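Local atomic coordinates of metal-dependent hydrolase (Lactobacillus plantarum, PDB entry 2F6K), a protein that probably catalyses decarboxylation of aminocarboxymuconate semialdehyde, as a manganese-bound member of the amidohydrolase family. Residues Gln38-Leu41 with Asn42-Asp46; Asp79-Ser82 with Leu83-Tyr87. One frame throughout, in Å; residues are numbered along the deposited sequence.

Contact 1: Gln38-Leu41 with Asn42-Asp46; sequences QLTL and NFMRD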
loop_
_atom_site.group_PDB
_atom_site.type_symbol
_atom_site.label_atom_id
_atom_site.label_comp_id
_atom_site.label_asym_id
_atom_site.label_seq_id
_atom_site.Cartn_x
_atom_site.Cartn_y
_atom_site.Cartn_z
ATOM N N GLN A 38 39.712 -2.888 6.911
ATOM C CA GLN A 38 40.546 -2.037 7.761
ATOM C C GLN A 38 39.801 -0.976 8.587
ATOM O O GLN A 38 40.248 -0.593 9.682
ATOM C CB GLN A 38 41.608 -1.328 6.933
ATOM C CG GLN A 38 42.644 -2.243 6.343
ATOM C CD GLN A 38 43.305 -3.171 7.363
ATOM O OE1 GLN A 38 43.669 -2.772 8.473
ATOM N NE2 GLN A 38 43.481 -4.416 6.966
ATOM N N LEU A 39 38.680 -0.482 8.063
ATOM C CA LEU A 39 37.909 0.521 8.784
ATOM C C LEU A 39 37.350 -0.121 10.046
ATOM O O LEU A 39 37.451 0.441 11.129
ATOM C CB LEU A 39 36.756 1.057 7.939
ATOM C CG LEU A 39 36.016 2.247 8.548
ATOM C CD1 LEU A 39 36.926 3.474 8.584
ATOM C CD2 LEU A 39 34.775 2.493 7.720
ATOM N N THR A 40 36.765 -1.307 9.918
ATOM C CA THR A 40 36.215 -1.996 11.081
ATOM C C THR A 40 37.326 -2.317 12.094
ATOM O O THR A 40 37.205 -2.066 13.299
ATOM C CB THR A 40 35.547 -3.326 10.666
ATOM O OG1 THR A 40 34.407 -3.055 9.842
ATOM C CG2 THR A 40 35.124 -4.131 11.900
ATOM N N LEU A 41 38.407 -2.896 11.588
ATOM C CA LEU A 41 39.531 -3.259 12.431
ATOM C C LEU A 41 40.138 -2.062 13.181
ATOM O O LEU A 41 40.443 -2.158 14.374
ATOM C CB LEU A 41 40.600 -3.964 11.588
ATOM C CG LEU A 41 40.232 -5.372 11.105
ATOM C CD1 LEU A 41 41.206 -5.826 10.012
ATOM C CD2 LEU A 41 40.238 -6.337 12.295
ATOM N N ASN A 42 40.324 -0.941 12.493
ATOM C CA ASN A 42 40.876 0.244 13.142
ATOM C C ASN A 42 39.861 0.781 14.170
ATOM O O ASN A 42 40.243 1.294 15.231
ATOM C CB ASN A 42 41.199 1.312 12.097
ATOM C CG ASN A 42 42.018 2.447 12.663
ATOM O OD1 ASN A 42 43.189 2.267 12.968
ATOM N ND2 ASN A 42 41.406 3.622 12.814
ATOM N N PHE A 43 38.568 0.667 13.864
ATOM C CA PHE A 43 37.550 1.120 14.811
ATOM C C PHE A 43 37.633 0.259 16.073
ATOM O O PHE A 43 37.458 0.749 17.196
ATOM C CB PHE A 43 36.144 0.988 14.226
ATOM C CG PHE A 43 35.048 1.382 15.188
ATOM C CD1 PHE A 43 34.753 2.726 15.420
ATOM C CD2 PHE A 43 34.298 0.410 15.850
ATOM C CE1 PHE A 43 33.719 3.099 16.297
ATOM C CE2 PHE A 43 33.263 0.767 16.729
ATOM C CZ PHE A 43 32.973 2.114 16.950
HETATM N N MSE A 44 37.893 -1.030 15.881
HETATM C CA MSE A 44 37.998 -1.969 16.993
HETATM C C MSE A 44 39.172 -1.637 17.907
HETATM O O MSE A 44 39.031 -1.673 19.129
HETATM C CB MSE A 44 38.122 -3.396 16.459
HETATM C CG MSE A 44 36.821 -3.941 15.895
HETATM SE SE MSE A 44 37.054 -5.630 14.976
HETATM C CE MSE A 44 37.412 -6.752 16.519
ATOM N N ARG A 45 40.328 -1.320 17.326
ATOM C CA ARG A 45 41.486 -0.964 18.147
ATOM C C ARG A 45 41.207 0.322 18.926
ATOM O O ARG A 45 41.497 0.411 20.122
ATOM C CB ARG A 45 42.737 -0.773 17.283
ATOM C CG ARG A 45 43.219 -2.034 16.584
ATOM C CD ARG A 45 44.503 -1.777 15.799
ATOM N NE ARG A 45 44.366 -2.111 14.383
ATOM C CZ ARG A 45 44.259 -1.208 13.417
ATOM N NH1 ARG A 45 44.281 0.078 13.715
ATOM N NH2 ARG A 45 44.109 -1.587 12.158
ATOM N N ASP A 46 40.622 1.309 18.251
ATOM C CA ASP A 46 40.321 2.592 18.883
ATOM C C ASP A 46 39.194 2.574 19.909
ATOM O O ASP A 46 39.012 3.548 20.635
ATOM C CB ASP A 46 39.996 3.645 17.821
ATOM C CG ASP A 46 41.157 3.907 16.881
ATOM O OD1 ASP A 46 42.322 3.659 17.270
ATOM O OD2 ASP A 46 40.903 4.378 15.754
HETATM O O HOH W 1 43.819 -0.568 9.801
#
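Asn42 N donates to Gln38 O over 2.8 Å at an N-H...O angle of 159°, the first of four successive i to i+4 backbone bonds that make Gln38-Leu41 and Asn42-Asp46 one unbroken alpha-helical run, helix 37-46 of the amidohydrolase TIM-barrel fold. The others join Phe43 to Leu39, Met44 to Thr40 and Arg45 to Leu41. On the buried side, Thr40 and the selenomethionine Met44 lie side by side and point the same way, with Thr40 CG2 3.9 Å from Met44 SE. CG2, set anti to the backbone N, reaches the selenium; OG1 is hydrogen-bonded to Trp35 NE1. Leu41 CD2 lies 4.2 Å from the same selenium, and Leu91 of strand 91-95 meets both Leu41 and Met44. The outer side is polar. Arg45 bends back at chi3 (-123°) and lays one guanidinium face above Leu41 O, which sits toward the group's rim, while NH1 makes a weak bond to Asn42 OD1. The amide plane of Gln38 and the guanidinium are nearly coplanar, 21° apart, yet Gln38 OE1 and Arg45 NH2 are 3.9 Å from each other. A water in the guanidinium plane spans this separation, donating to Gln38 OE1 and accepting from Arg45 NH2, each at 2.6 Å.

Contact 2: Asp79-Ser82 with Leu83-Tyr87; sequences DGKS and LAQQY
Lys81 runs obliquely across the amide end of Gln85, one helical turn later, and its aliphatic chain meets the amide oxygen: Gln85 OE1 is 3.2 Å from Lys81 CE and 3.7 Å from Lys81 CG. The contact is made by methylenes, since the ammonium group is directed elsewhere, to a salt bridge with Asp116. With CG anti to the backbone N (chi1 173°) and every later torsion near 180°, the lysine is fully extended, which carries NZ beyond the glutamine toward that carboxylate. Replacing the lysine with an alanine, which ends at CB, would probably leave Asp116 without this charged mate and the Gln85 amide, no longer flanked by methylenes, freer to turn. Beneath the two side chains, Gln85 N donates to Lys81 O at 3.0 Å, and Gln85 CG lies 3.5 Å from the same oxygen.

On the inward side Leu83 folds its branch over the preceding turn, CG coming 3.3 Å from Asp79 O, the carbonyl that also accepts Leu83 N at 2.9 Å. Beyond the helix, the leucine side chain touches Pro37, Trp35 and Leu91, so it lies where helix 66-86 meets Pro37 of helix 37-46, the Trp35 loop and strand 91-95. Gly80 O takes Ala84 N, with a weak second donor in Leu83 N. Of the four main i to i+4 bonds across the contact the last, Gln86 N to Ser82 O, is the least straight, with an N-H...O angle of 136°. Tyr87 then leaves helical geometry, although its N still bonds to Leu83 O. This is the C-terminal end of the helix in a beta-alpha-beta crossover of the TIM barrel, linking parallel strands 49-55 and 91-95.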
loop_
_atom_site.group_PDB
_atom_site.type_symbol
_atom_site.label_atom_id
_atom_site.label_comp_id
_atom_site.label_asym_id
_atom_site.label_seq_id
_atom_site.Cartn_x
_atom_site.Cartn_y
_atom_site.Cartn_z
ATOM N N ASP A 79 32.798 -13.696 1.557
ATOM C CA ASP A 79 33.544 -12.574 2.119
ATOM C C ASP A 79 33.607 -12.712 3.639
ATOM O O ASP A 79 34.662 -12.538 4.251
ATOM C CB ASP A 79 32.866 -11.249 1.755
ATOM C CG ASP A 79 33.230 -10.760 0.364
ATOM O OD1 ASP A 79 33.519 -11.597 -0.520
ATOM O OD2 ASP A 79 33.209 -9.528 0.155
ATOM N N GLY A 80 32.469 -13.027 4.247
ATOM C CA GLY A 80 32.437 -13.187 5.687
ATOM C C GLY A 80 33.367 -14.303 6.131
ATOM O O GLY A 80 34.114 -14.157 7.103
ATOM N N LYS A 81 33.320 -15.419 5.408
ATOM C CA LYS A 81 34.159 -16.569 5.713
ATOM C C LYS A 81 35.634 -16.214 5.525
ATOM O O LYS A 81 36.472 -16.500 6.386
ATOM C CB LYS A 81 33.776 -17.739 4.808
ATOM C CG LYS A 81 34.697 -18.936 4.915
ATOM C CD LYS A 81 34.268 -20.035 3.946
ATOM C CE LYS A 81 35.158 -21.275 4.049
ATOM N NZ LYS A 81 34.717 -22.365 3.117
ATOM N N SER A 82 35.937 -15.575 4.398
ATOM C CA SER A 82 37.304 -15.170 4.081
ATOM C C SER A 82 37.892 -14.213 5.121
ATOM O O SER A 82 39.101 -14.230 5.365
ATOM C CB SER A 82 37.353 -14.525 2.695
ATOM O OG SER A 82 38.654 -14.042 2.407
ATOM N N LEU A 83 37.041 -13.383 5.723
ATOM C CA LEU A 83 37.487 -12.445 6.744
ATOM C C LEU A 83 37.757 -13.190 8.055
ATOM O O LEU A 83 38.703 -12.875 8.781
ATOM C CB LEU A 83 36.429 -11.356 6.966
ATOM C CG LEU A 83 36.325 -10.253 5.903
ATOM C CD1 LEU A 83 35.032 -9.467 6.091
ATOM C CD2 LEU A 83 37.537 -9.321 5.990
ATOM N N ALA A 84 36.931 -14.184 8.357
ATOM C CA ALA A 84 37.116 -14.949 9.579
ATOM C C ALA A 84 38.418 -15.756 9.485
ATOM O O ALA A 84 39.106 -15.974 10.489
ATOM C CB ALA A 84 35.922 -15.868 9.809
ATOM N N GLN A 85 38.765 -16.190 8.279
ATOM C CA GLN A 85 39.998 -16.946 8.095
ATOM C C GLN A 85 41.218 -16.033 8.100
ATOM O O GLN A 85 42.301 -16.444 8.488
ATOM C CB GLN A 85 39.965 -17.735 6.780
ATOM C CG GLN A 85 38.964 -18.876 6.763
ATOM C CD GLN A 85 38.816 -19.507 5.387
ATOM O OE1 GLN A 85 38.032 -20.439 5.203
ATOM N NE2 GLN A 85 39.567 -18.998 4.411
ATOM N N GLN A 86 41.044 -14.793 7.667
ATOM C CA GLN A 86 42.153 -13.858 7.634
ATOM C C GLN A 86 42.393 -13.211 9.007
ATOM O O GLN A 86 43.528 -12.899 9.363
ATOM C CB GLN A 86 41.883 -12.798 6.573
ATOM C CG GLN A 86 43.104 -11.965 6.229
ATOM C CD GLN A 86 42.869 -10.994 5.071
ATOM O OE1 GLN A 86 41.821 -11.016 4.419
ATOM N NE2 GLN A 86 43.859 -10.141 4.807
ATOM N N TYR A 87 41.323 -13.008 9.773
ATOM C CA TYR A 87 41.444 -12.418 11.105
ATOM C C TYR A 87 40.660 -13.244 12.122
ATOM O O TYR A 87 39.721 -12.756 12.749
ATOM C CB TYR A 87 40.926 -10.983 11.103
ATOM C CG TYR A 87 41.575 -10.109 10.062
ATOM C CD1 TYR A 87 41.104 -10.092 8.757
ATOM C CD2 TYR A 87 42.691 -9.333 10.372
ATOM C CE1 TYR A 87 41.727 -9.327 7.776
ATOM C CE2 TYR A 87 43.330 -8.561 9.396
ATOM C CZ TYR A 87 42.839 -8.568 8.099
ATOM O OH TYR A 87 43.454 -7.833 7.110
#

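Contact 1, on helix 37-46, precedes contact 2, on helix 66-86, with strand 49-55 lying between the two helices along the chain. Their centres are about 15 Å apart, on the same side of the chain's centre. Tyr87, just past the end of helix 66-86, reaches helix 37-46: its CE2 packs 3.5 Å from Leu41 CD1, and its OH lies 3.4 Å from Gln38 NE2, a packing approach. Both contacts also rest on strand 91-95, the strand that follows helix 66-86. The two helices are thus neighbours in the helical layer outside the parallel barrel strands. Neither contact supplies a manganese ligand; the side chain of Thr40 is about 12 Å from the bound manganese.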